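Local structure of cocosin 1 acidic chain (Cocos nucifera, 5WPW) at residues 117-122 and 278-283; 318-323 and 356-361. The protein serves as a seed storage protein of coconut, an 11S globulin that acts as a nutrient reservoir and is a potential food allergen. The protein carries 2 engineered substitutions. All coordinates share one frame; numbering follows the deposited sequence.

Interaction 1 of 2, residues 117-122 and 278-283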
# COMPACT_ATOMS: atom_id res chain seq x y z
N ALA A 117 0.47 14.08 -18.86
CA ALA A 117 1.12 12.80 -18.58
C ALA A 117 0.46 11.72 -19.42
O ALA A 117 -0.75 11.48 -19.29
CB ALA A 117 1.03 12.43 -17.10
N VAL A 118 1.24 11.07 -20.28
CA VAL A 118 0.76 9.99 -21.14
C VAL A 118 1.43 8.66 -20.78
O VAL A 118 2.60 8.47 -21.09
CB VAL A 118 1.04 10.35 -22.61
CG1 VAL A 118 0.54 9.26 -23.52
CG2 VAL A 118 0.39 11.67 -22.96
N PRO A 119 0.71 7.71 -20.17
CA PRO A 119 1.29 6.38 -19.90
C PRO A 119 1.75 5.68 -21.17
O PRO A 119 1.17 5.85 -22.24
CB PRO A 119 0.13 5.60 -19.27
CG PRO A 119 -0.95 6.62 -18.97
CD PRO A 119 -0.73 7.76 -19.89
N ASN A 120 2.76 4.84 -21.03
CA ASN A 120 3.16 4.05 -22.19
C ASN A 120 2.00 3.18 -22.66
O ASN A 120 1.13 2.79 -21.87
CB ASN A 120 4.33 3.15 -21.83
CG ASN A 120 4.01 2.30 -20.66
OD1 ASN A 120 3.69 2.83 -19.59
ND2 ASN A 120 4.02 0.99 -20.85
N GLY A 121 1.98 2.89 -23.95
CA GLY A 121 1.01 1.96 -24.49
C GLY A 121 -0.40 2.49 -24.68
O GLY A 121 -1.26 1.71 -25.11
N PHE A 122 -0.66 3.77 -24.39
CA PHE A 122 -1.97 4.39 -24.60
C PHE A 122 -1.94 5.28 -25.84
O PHE A 122 -1.06 6.13 -25.97
CB PHE A 122 -2.38 5.27 -23.41
CG PHE A 122 -2.73 4.50 -22.14
CD1 PHE A 122 -1.93 3.47 -21.69
CD2 PHE A 122 -3.84 4.87 -21.38
CE1 PHE A 122 -2.25 2.79 -20.52
CE2 PHE A 122 -4.15 4.20 -20.21
CZ PHE A 122 -3.36 3.14 -19.79
N LEU A 278 -0.91 15.49 -8.76
CA LEU A 278 -1.45 14.83 -9.96
C LEU A 278 -1.25 13.33 -9.76
O LEU A 278 -0.13 12.83 -9.93
CB LEU A 278 -0.75 15.31 -11.21
CG LEU A 278 -1.15 14.65 -12.53
CD1 LEU A 278 -2.61 14.89 -12.77
CD2 LEU A 278 -0.28 15.14 -13.70
N PRO A 279 -2.30 12.60 -9.42
CA PRO A 279 -2.10 11.22 -8.94
C PRO A 279 -1.38 10.31 -9.91
O PRO A 279 -0.57 9.50 -9.47
CB PRO A 279 -3.54 10.75 -8.67
CG PRO A 279 -4.28 11.99 -8.39
CD PRO A 279 -3.69 13.05 -9.24
N ILE A 280 -1.64 10.45 -11.22
CA ILE A 280 -1.10 9.50 -12.18
C ILE A 280 0.43 9.48 -12.17
O ILE A 280 1.04 8.49 -12.57
CB ILE A 280 -1.63 9.79 -13.61
CG1 ILE A 280 -1.33 8.60 -14.53
CG2 ILE A 280 -1.02 11.09 -14.18
CD1 ILE A 280 -1.87 8.73 -15.93
N LEU A 281 1.06 10.55 -11.67
CA LEU A 281 2.51 10.61 -11.71
C LEU A 281 3.14 9.52 -10.87
O LEU A 281 4.31 9.19 -11.10
CB LEU A 281 3.01 11.98 -11.23
CG LEU A 281 2.56 13.16 -12.10
CD1 LEU A 281 3.24 14.48 -11.72
CD2 LEU A 281 2.84 12.83 -13.55
N ARG A 282 2.42 8.97 -9.89
CA ARG A 282 2.96 7.89 -9.08
C ARG A 282 3.16 6.61 -9.89
O ARG A 282 3.90 5.72 -9.45
CB ARG A 282 2.06 7.61 -7.87
CG ARG A 282 0.77 6.85 -8.16
CD ARG A 282 -0.19 6.93 -6.96
NE ARG A 282 -1.58 6.71 -7.36
CZ ARG A 282 -2.39 5.80 -6.83
NH1 ARG A 282 -1.97 5.00 -5.87
NH2 ARG A 282 -3.64 5.69 -7.28
N PHE A 283 2.48 6.48 -11.03
CA PHE A 283 2.71 5.42 -11.99
C PHE A 283 3.67 5.85 -13.10
O PHE A 283 4.51 5.05 -13.53
CB PHE A 283 1.37 4.96 -12.59
CG PHE A 283 0.31 4.75 -11.54
CD1 PHE A 283 0.40 3.68 -10.66
CD2 PHE A 283 -0.74 5.63 -11.41
CE1 PHE A 283 -0.56 3.48 -9.68
CE2 PHE A 283 -1.72 5.44 -10.43
CZ PHE A 283 -1.63 4.36 -9.57

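Interaction 2 of 2, residues 318-323 and 356-361. Engineered in segment 356-361: Glu356 (natural residue Ala).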
# COMPACT_ATOMS: atom_id res chain seq x y z
N GLY A 318 20.19 32.86 -18.36
CA GLY A 318 20.75 32.70 -17.03
C GLY A 318 22.04 31.92 -17.03
O GLY A 318 22.35 31.18 -17.97
N ARG A 319 22.80 32.10 -15.97
CA ARG A 319 24.03 31.37 -15.72
C ARG A 319 23.71 30.13 -14.89
O ARG A 319 23.11 30.25 -13.82
CB ARG A 319 25.04 32.23 -14.97
CG ARG A 319 26.44 31.67 -14.95
CD ARG A 319 27.10 31.98 -16.27
NE ARG A 319 28.40 31.35 -16.44
CZ ARG A 319 29.09 31.39 -17.57
NH1 ARG A 319 28.59 32.02 -18.62
NH2 ARG A 319 30.29 30.81 -17.65
N VAL A 320 24.13 28.97 -15.37
CA VAL A 320 24.04 27.72 -14.61
C VAL A 320 25.45 27.20 -14.36
O VAL A 320 26.26 27.10 -15.29
CB VAL A 320 23.21 26.65 -15.34
CG1 VAL A 320 23.01 25.41 -14.43
CG2 VAL A 320 21.90 27.22 -15.77
N GLU A 321 25.74 26.86 -13.11
CA GLU A 321 26.96 26.15 -12.77
C GLU A 321 26.60 24.81 -12.13
O GLU A 321 25.74 24.77 -11.25
CB GLU A 321 27.82 26.96 -11.84
CG GLU A 321 28.32 28.23 -12.51
CD GLU A 321 29.20 29.01 -11.58
OE1 GLU A 321 28.99 30.24 -11.46
OE2 GLU A 321 30.09 28.40 -10.97
N VAL A 322 27.25 23.76 -12.59
CA VAL A 322 27.03 22.41 -12.07
C VAL A 322 28.37 21.84 -11.62
O VAL A 322 29.37 21.96 -12.34
CB VAL A 322 26.36 21.53 -13.15
CG1 VAL A 322 26.13 20.10 -12.59
CG2 VAL A 322 25.07 22.16 -13.59
N ALA A 323 28.39 21.22 -10.44
CA ALA A 323 29.57 20.59 -9.85
C ALA A 323 29.32 19.10 -9.62
O ALA A 323 28.21 18.72 -9.24
CB ALA A 323 29.94 21.25 -8.52
N GLU A 356 17.43 40.10 -17.66
CA GLU A 356 16.17 39.85 -18.35
C GLU A 356 15.27 38.86 -17.62
O GLU A 356 14.12 38.66 -18.03
CB GLU A 356 16.50 39.31 -19.75
CG GLU A 356 15.35 39.22 -20.73
CD GLU A 356 15.69 38.35 -21.91
OE1 GLU A 356 14.82 38.15 -22.79
OE2 GLU A 356 16.84 37.84 -21.95
N GLY A 357 15.72 38.26 -16.53
CA GLY A 357 15.01 37.13 -15.97
C GLY A 357 15.41 35.87 -16.71
O GLY A 357 16.19 35.88 -17.67
N PHE A 358 14.85 34.75 -16.24
CA PHE A 358 15.30 33.43 -16.66
C PHE A 358 14.18 32.47 -16.26
O PHE A 358 13.89 32.38 -15.07
CB PHE A 358 16.61 33.07 -15.96
CG PHE A 358 17.26 31.79 -16.41
CD1 PHE A 358 17.29 31.42 -17.74
CD2 PHE A 358 17.91 30.97 -15.49
CE1 PHE A 358 17.92 30.26 -18.15
CE2 PHE A 358 18.53 29.79 -15.89
CZ PHE A 358 18.53 29.44 -17.23
N GLN A 359 13.56 31.80 -17.24
CA GLN A 359 12.44 30.88 -16.99
C GLN A 359 12.75 29.49 -17.52
O GLN A 359 13.26 29.33 -18.64
CB GLN A 359 11.13 31.35 -17.63
CG GLN A 359 10.72 32.77 -17.26
CD GLN A 359 11.04 33.75 -18.38
OE1 GLN A 359 10.73 33.51 -19.54
NE2 GLN A 359 11.69 34.86 -18.02
N LEU A 360 12.41 28.47 -16.74
CA LEU A 360 12.65 27.13 -17.24
C LEU A 360 11.56 26.19 -16.73
O LEU A 360 10.76 26.52 -15.84
CB LEU A 360 14.03 26.62 -16.84
CG LEU A 360 14.29 26.76 -15.35
CD1 LEU A 360 14.10 25.47 -14.53
CD2 LEU A 360 15.67 27.36 -15.13
N VAL A 361 11.51 25.03 -17.35
CA VAL A 361 10.73 23.90 -16.89
C VAL A 361 11.70 22.74 -16.75
O VAL A 361 12.55 22.52 -17.62
CB VAL A 361 9.57 23.56 -17.85
CG1 VAL A 361 10.06 23.41 -19.27
CG2 VAL A 361 8.86 22.29 -17.39

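Interaction 1 of 2, residues 117-122 and 278-283
Ile280, whose carbonyl O receives the N-H of Phe283 at an N to O distance of 2.9 Å, is the main apolar bridge between the two cupin domains of this 11S globulin subunit. That bond continues the winding of a type I turn, Leu278 to Leu281, which runs into the short helix 281-284. From the turn, the Ile280 side chain reaches toward the end of strand 114-118 in the first domain. With CG1 anti to the backbone N (chi1 -166°) and the chain beyond it extended, its two methyls part: Ile280 CG2 lies 3.8 Å from Ala117 CB, while CD1 goes on to the ring of Pro119. A branched residue thus meets two neighbours at once, and the small Ala117 lets the strand come close. Leu281 adds CD2, 4.0 Å from Ala117 CB, and Leu281 and Ala117 also touch Leu62 of strand 61-67. Pro119 opens a type II turn to Phe122, where Gly121 takes the positive phi (77°); Gly121 O accepts a hydrogen bond from Trp303 NE1 of a neighbouring subunit. Pro119 CB lies above one face of the Phe122 ring, offset toward its rim, and Pro119 CG meets Ile280 CD1 at 3.8 Å, the two side chains crossing nearly at right angles.

Interaction 2 of 2, residues 318-323 and 356-361
Gly318 and Phe358 meet through a CH-pi contact, the aromatic ring lying flat against the backbone of the glycine. Gly318 CA sits 3.5 Å from the centroid of the Phe358 ring and only 7° off its normal, so the alpha carbon is centred over the face. Gly318 N shares that face, 3.3 Å from Phe358 CD1. Glycine suits the place because its bare alpha carbon leaves the ring room to lie this close, and the two alpha carbons are only 5.5 Å apart. The ring is carried across by a first torsion that sets Phe358 CG anti to the backbone N (chi1 -174°).

Apolar contact is slighter: Val320 CG2 comes obliquely to within 4.2 Å of Phe358 CE2. Cys313, Leu335 and Ala353 also touch the Phe358 side chain, adding to its buried, apolar setting, which suits a large ring.

No hydrogen bond joins the two segments. The backbone of 318-323 is instead paired with strands 329-336 and 348-354, for example Gly318 with Leu335 and Arg319 with Arg352. On the outward side of the strand, Arg319 forms a salt bridge with Asp332. Next to Phe358, Gly357 adopts a positive phi (83°), with backbone angles at which a CB would press on the carbonyl O of the engineered Glu356, where the chain turns its corner.

Strands 317-323 and 357-364 belong to different antiparallel sheets, so the ring on glycine is a side-chain bridge between the two sheets of the cupin jelly-roll beta-barrel of the second domain.

Interaction 1 closes before interaction 2 opens along the chain, and their centres lie 28 Å apart on opposite sides of the chain's centre; the nearest atoms remain about 11 Å from each other. The second cupin domain is what they share. Helix 281-284 of interaction 1 lies between strands 268-273 and 287-293, and strand 287-293 pairs directly with strand 357-364 of interaction 2, so one antiparallel sheet links the two places. Interaction 1 works between domains, tying this sheet's connecting turn to the first cupin; interaction 2 works within the second domain, between its sheets. One contact thus joins the two cupin domains of a subunit, and the other holds together the core of the second.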